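Local coordinates for protein transcriptional activator II (Enterobacteria phage lambda, PDB 1ZS4) that activates transcription of the phage repressor and integrase genes by binding promoter DNA as a homotetramer, so that lambda can establish latency, at residues C[18-27]-C[41-49]. Numbering follows the deposited sequence.
Sequences LLNKIAMLGT and ISRWKRDWI. With nucleotides of chain A.
K45 of helix 38-47 lies along L19 and I22 of helix 7-25 and ends at T27, the first residue of helix 27-34. Its CB and CG both lie against CD2 of L19, K45 CG 3.8 Å from L19 CD2. Beyond CG the chain runs extended (chi2 174°, chi3 -177°), which carries CE past I22, 3.8 Å from its CG2, and delivers NZ to the DNA. There NZ donates to OG1 of T27 at 2.7 Å and to OP2 of DT8 of chain A at 2.8 Å, a phosphate oxygen that also accepts from OG of S42; lysine suits the place, apolar along its methylenes and cationic at its end. Segments 18-25 and 41-47 run nearly antiparallel (168°); helices 27-34 and 38-47 form the helix-turn-helix, and helix 7-25 packs against its second, recognition helix, whose R43 lays its guanidinium over DT9 of chain A and bonds a guanine base. T27, with a hydroxyl and a methyl on one CB, turns OG1 to the lysine while CG2 packs on CG2 of I41 (3.9 Å); its own N donates to OP1 of DG7 of chain A. I41's CG2 touches CG2 of I22 as well, so one beta-branch methyl serves both partners. Farther from the DNA, I49, starting helix 49-59, sets CD1 against CD1 of L18 at 4.1 Å.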
loop_
_atom_site.group_PDB
_atom_site.type_symbol
_atom_site.label_atom_id
_atom_site.label_comp_id
_atom_site.label_asym_id
_atom_site.label_seq_id
_atom_site.Cartn_x
_atom_site.Cartn_y
_atom_site.Cartn_z
ATOM N N LEU C 18 14.255 20.633 -8.850
ATOM C CA LEU C 18 13.618 20.809 -7.550
ATOM C C LEU C 18 14.436 21.716 -6.643
ATOM O O LEU C 18 13.897 22.639 -6.049
ATOM C CB LEU C 18 13.414 19.454 -6.866
ATOM C CG LEU C 18 12.346 18.538 -7.462
ATOM C CD1 LEU C 18 12.417 17.190 -6.740
ATOM C CD2 LEU C 18 10.955 19.167 -7.337
ATOM N N LEU C 19 15.735 21.468 -6.545
ATOM C CA LEU C 19 16.572 22.284 -5.665
ATOM C C LEU C 19 16.567 23.733 -6.148
ATOM O O LEU C 19 16.565 24.656 -5.329
ATOM C CB LEU C 19 18.000 21.736 -5.608
ATOM C CG LEU C 19 18.128 20.406 -4.857
ATOM C CD1 LEU C 19 19.563 19.913 -4.910
ATOM C CD2 LEU C 19 17.687 20.594 -3.399
ATOM N N ASN C 20 16.554 23.945 -7.462
ATOM C CA ASN C 20 16.527 25.322 -7.969
ATOM C C ASN C 20 15.193 26.013 -7.652
ATOM O O ASN C 20 15.168 27.206 -7.356
ATOM C CB ASN C 20 16.776 25.355 -9.481
ATOM C CG ASN C 20 16.763 26.770 -10.037
ATOM O OD1 ASN C 20 17.586 27.606 -9.650
ATOM N ND2 ASN C 20 15.817 27.052 -10.936
ATOM N N LYS C 21 14.089 25.272 -7.705
ATOM C CA LYS C 21 12.789 25.862 -7.400
ATOM C C LYS C 21 12.758 26.290 -5.934
ATOM O O LYS C 21 12.262 27.371 -5.601
ATOM C CB LYS C 21 11.663 24.877 -7.710
ATOM C CG LYS C 21 11.284 24.861 -9.193
ATOM C CD LYS C 21 10.299 23.738 -9.500
ATOM C CE LYS C 21 9.639 23.894 -10.874
ATOM N NZ LYS C 21 8.473 24.846 -10.831
ATOM N N ILE C 22 13.296 25.456 -5.050
ATOM C CA ILE C 22 13.340 25.819 -3.632
ATOM C C ILE C 22 14.223 27.067 -3.426
ATOM O O ILE C 22 13.874 27.983 -2.667
ATOM C CB ILE C 22 13.923 24.666 -2.774
ATOM C CG1 ILE C 22 12.937 23.489 -2.729
ATOM C CG2 ILE C 22 14.238 25.170 -1.355
ATOM C CD1 ILE C 22 13.537 22.232 -2.105
ATOM N N ALA C 23 15.363 27.110 -4.107
ATOM C CA ALA C 23 16.271 28.249 -3.961
ATOM C C ALA C 23 15.686 29.553 -4.482
ATOM O O ALA C 23 15.913 30.622 -3.900
ATOM C CB ALA C 23 17.597 27.966 -4.667
ATOM N N MET C 24 14.951 29.472 -5.585
ATOM C CA MET C 24 14.344 30.659 -6.175
ATOM C C MET C 24 13.229 31.192 -5.300
ATOM O O MET C 24 13.066 32.401 -5.185
ATOM C CB MET C 24 13.809 30.362 -7.576
ATOM C CG MET C 24 14.919 30.133 -8.600
ATOM S SD MET C 24 15.971 31.583 -8.905
ATOM C CE MET C 24 17.339 31.263 -7.763
ATOM N N LEU C 25 12.455 30.298 -4.687
ATOM C CA LEU C 25 11.382 30.736 -3.802
ATOM C C LEU C 25 12.027 31.219 -2.504
ATOM O O LEU C 25 11.625 32.233 -1.933
ATOM C CB LEU C 25 10.427 29.573 -3.487
ATOM C CG LEU C 25 8.928 29.843 -3.272
ATOM C CD1 LEU C 25 8.302 28.639 -2.574
ATOM C CD2 LEU C 25 8.695 31.097 -2.452
ATOM N N GLY C 26 13.047 30.485 -2.063
ATOM C CA GLY C 26 13.735 30.791 -0.819
ATOM C C GLY C 26 13.471 29.628 0.126
ATOM O O GLY C 26 12.373 29.078 0.133
ATOM N N THR C 27 14.465 29.236 0.915
ATOM C CA THR C 27 14.281 28.123 1.841
ATOM C C THR C 27 13.279 28.466 2.940
ATOM O O THR C 27 12.347 27.690 3.198
ATOM C CB THR C 27 15.641 27.668 2.428
ATOM O OG1 THR C 27 16.465 27.179 1.354
ATOM C CG2 THR C 27 15.464 26.541 3.467
ATOM N N ILE C 41 13.367 22.125 5.614
ATOM C CA ILE C 41 13.514 22.227 4.160
ATOM C C ILE C 41 14.998 22.070 3.825
ATOM O O ILE C 41 15.363 21.344 2.889
ATOM C CB ILE C 41 12.982 23.580 3.616
ATOM C CG1 ILE C 41 11.476 23.697 3.910
ATOM C CG2 ILE C 41 13.250 23.702 2.090
ATOM C CD1 ILE C 41 10.674 22.510 3.407
ATOM N N SER C 42 15.849 22.712 4.621
ATOM C CA SER C 42 17.290 22.638 4.417
ATOM C C SER C 42 17.769 21.183 4.459
ATOM O O SER C 42 18.458 20.705 3.544
ATOM C CB SER C 42 18.006 23.453 5.507
ATOM O OG SER C 42 19.406 23.470 5.312
ATOM N N ARG C 43 17.381 20.461 5.511
ATOM C CA ARG C 43 17.809 19.077 5.648
ATOM C C ARG C 43 17.196 18.136 4.623
ATOM O O ARG C 43 17.846 17.175 4.200
ATOM C CB ARG C 43 17.558 18.595 7.083
ATOM C CG ARG C 43 18.611 19.174 8.036
ATOM C CD ARG C 43 18.372 18.941 9.529
ATOM N NE ARG C 43 19.631 19.216 10.233
ATOM C CZ ARG C 43 19.789 20.084 11.227
ATOM N NH1 ARG C 43 18.758 20.790 11.679
ATOM N NH2 ARG C 43 21.005 20.265 11.744
ATOM N N TRP C 44 15.964 18.417 4.204
ATOM C CA TRP C 44 15.303 17.572 3.213
ATOM C C TRP C 44 16.088 17.571 1.895
ATOM O O TRP C 44 16.065 16.579 1.173
ATOM C CB TRP C 44 13.867 18.034 2.939
ATOM C CG TRP C 44 12.853 17.779 4.042
ATOM C CD1 TRP C 44 13.089 17.269 5.286
ATOM C CD2 TRP C 44 11.457 18.110 3.999
ATOM N NE1 TRP C 44 11.920 17.275 6.037
ATOM C CE2 TRP C 44 10.906 17.784 5.265
ATOM C CE3 TRP C 44 10.619 18.651 3.010
ATOM C CZ2 TRP C 44 9.550 17.987 5.568
ATOM C CZ3 TRP C 44 9.273 18.854 3.308
ATOM C CH2 TRP C 44 8.752 18.518 4.584
ATOM N N LYS C 45 16.770 18.672 1.582
ATOM C CA LYS C 45 17.563 18.749 0.349
ATOM C C LYS C 45 18.572 17.612 0.292
ATOM O O LYS C 45 18.907 17.105 -0.783
ATOM C CB LYS C 45 18.318 20.090 0.290
ATOM C CG LYS C 45 17.411 21.304 0.275
ATOM C CD LYS C 45 18.228 22.582 0.363
ATOM C CE LYS C 45 17.335 23.800 0.434
ATOM N NZ LYS C 45 18.092 25.075 0.754
ATOM N N ARG C 46 19.048 17.211 1.463
ATOM C CA ARG C 46 20.037 16.156 1.602
ATOM C C ARG C 46 19.419 14.794 1.862
ATOM O O ARG C 46 19.793 13.793 1.259
ATOM C CB ARG C 46 20.977 16.497 2.763
ATOM C CG ARG C 46 22.002 15.408 3.137
ATOM C CD ARG C 46 22.643 15.748 4.487
ATOM N NE ARG C 46 21.641 15.611 5.543
ATOM C CZ ARG C 46 21.699 16.199 6.732
ATOM N NH1 ARG C 46 22.726 16.986 7.047
ATOM N NH2 ARG C 46 20.715 16.005 7.600
ATOM N N ASP C 47 18.448 14.779 2.765
ATOM C CA ASP C 47 17.816 13.547 3.202
ATOM C C ASP C 47 16.702 12.967 2.357
ATOM O O ASP C 47 16.497 11.752 2.385
ATOM C CB ASP C 47 17.280 13.735 4.631
ATOM C CG ASP C 47 18.378 14.059 5.630
ATOM O OD1 ASP C 47 19.550 13.698 5.369
ATOM O OD2 ASP C 47 18.063 14.673 6.681
ATOM N N TRP C 48 15.983 13.810 1.620
ATOM C CA TRP C 48 14.835 13.341 0.842
ATOM C C TRP C 48 14.769 13.669 -0.629
ATOM O O TRP C 48 14.209 12.903 -1.401
ATOM C CB TRP C 48 13.527 13.832 1.482
ATOM C CG TRP C 48 13.262 13.179 2.787
ATOM C CD1 TRP C 48 13.386 13.738 4.031
ATOM C CD2 TRP C 48 12.938 11.802 2.993
ATOM N NE1 TRP C 48 13.170 12.781 5.002
ATOM C CE2 TRP C 48 12.894 11.587 4.393
ATOM C CE3 TRP C 48 12.688 10.726 2.133
ATOM C CZ2 TRP C 48 12.612 10.336 4.948
ATOM C CZ3 TRP C 48 12.407 9.479 2.682
ATOM C CH2 TRP C 48 12.372 9.295 4.081
ATOM N N ILE C 49 15.294 14.822 -1.024
ATOM C CA ILE C 49 15.237 15.180 -2.427
ATOM C C ILE C 49 15.890 14.109 -3.314
ATOM O O ILE C 49 15.367 13.790 -4.390
ATOM C CB ILE C 49 15.852 16.578 -2.637
ATOM C CG1 ILE C 49 14.906 17.632 -2.048
ATOM C CG2 ILE C 49 16.115 16.825 -4.104
ATOM C CD1 ILE C 49 13.594 17.787 -2.831
ATOM P P DG A 7 16.834 31.344 2.867
ATOM O OP1 DG A 7 16.255 31.625 1.543
ATOM O OP2 DG A 7 15.932 31.010 4.002
ATOM O "O5'" DG A 7 17.877 30.161 2.723
ATOM C "C5'" DG A 7 19.031 30.317 1.916
ATOM C "C4'" DG A 7 20.171 29.465 2.430
ATOM O "O4'" DG A 7 20.646 29.988 3.704
ATOM C "C3'" DG A 7 19.771 28.015 2.730
ATOM O "O3'" DG A 7 20.920 27.192 2.507
ATOM C "C2'" DG A 7 19.361 28.069 4.195
ATOM C "C1'" DG A 7 20.360 29.071 4.755
ATOM N N9 DG A 7 19.946 29.822 5.937
ATOM C C8 DG A 7 18.713 30.370 6.194
ATOM N N7 DG A 7 18.646 30.953 7.368
ATOM C C5 DG A 7 19.913 30.783 7.909
ATOM C C6 DG A 7 20.451 31.202 9.159
ATOM O O6 DG A 7 19.893 31.826 10.078
ATOM N N1 DG A 7 21.779 30.827 9.293
ATOM C C2 DG A 7 22.505 30.139 8.351
ATOM N N2 DG A 7 23.782 29.868 8.668
ATOM N N3 DG A 7 22.020 29.745 7.188
ATOM C C4 DG A 7 20.729 30.096 7.034
ATOM P P DT A 8 20.890 25.619 2.841
ATOM O OP1 DT A 8 21.667 24.974 1.746
ATOM O OP2 DT A 8 19.520 25.142 3.129
ATOM O "O5'" DT A 8 21.797 25.536 4.151
ATOM C "C5'" DT A 8 23.101 26.099 4.113
ATOM C "C4'" DT A 8 23.935 25.749 5.329
ATOM O "O4'" DT A 8 23.477 26.495 6.494
ATOM C "C3'" DT A 8 23.885 24.282 5.761
ATOM O "O3'" DT A 8 25.170 23.920 6.296
ATOM C "C2'" DT A 8 22.763 24.264 6.795
ATOM C "C1'" DT A 8 22.965 25.609 7.483
ATOM N N1 DT A 8 21.819 26.272 8.168
ATOM C C2 DT A 8 22.052 26.828 9.419
ATOM O O2 DT A 8 23.131 26.767 10.000
ATOM N N3 DT A 8 20.969 27.464 9.972
ATOM C C4 DT A 8 19.710 27.586 9.429
ATOM O O4 DT A 8 18.836 28.187 10.037
ATOM C C5 DT A 8 19.525 26.966 8.134
ATOM C C7 DT A 8 18.171 27.045 7.493
ATOM C C6 DT A 8 20.572 26.348 7.571
ATOM P P DT A 9 25.474 22.409 6.731
ATOM O OP1 DT A 9 26.876 22.157 6.311
ATOM O OP2 DT A 9 24.403 21.482 6.300
ATOM O "O5'" DT A 9 25.446 22.506 8.325
ATOM C "C5'" DT A 9 26.212 23.515 8.956
ATOM C "C4'" DT A 9 26.134 23.442 10.464
ATOM O "O4'" DT A 9 24.938 24.106 10.958
ATOM C "C3'" DT A 9 26.060 22.024 11.036
ATOM O "O3'" DT A 9 26.680 22.070 12.322
ATOM C "C2'" DT A 9 24.561 21.783 11.145
ATOM C "C1'" DT A 9 24.085 23.158 11.586
ATOM N N1 DT A 9 22.682 23.561 11.369
ATOM C C2 DT A 9 22.110 24.424 12.286
ATOM O O2 DT A 9 22.691 24.851 13.269
ATOM N N3 DT A 9 20.822 24.781 12.007
ATOM C C4 DT A 9 20.064 24.384 10.931
ATOM O O4 DT A 9 18.924 24.819 10.802
ATOM C C5 DT A 9 20.712 23.469 10.020
ATOM C C7 DT A 9 19.954 22.974 8.826
ATOM C C6 DT A 9 21.973 23.103 10.282
#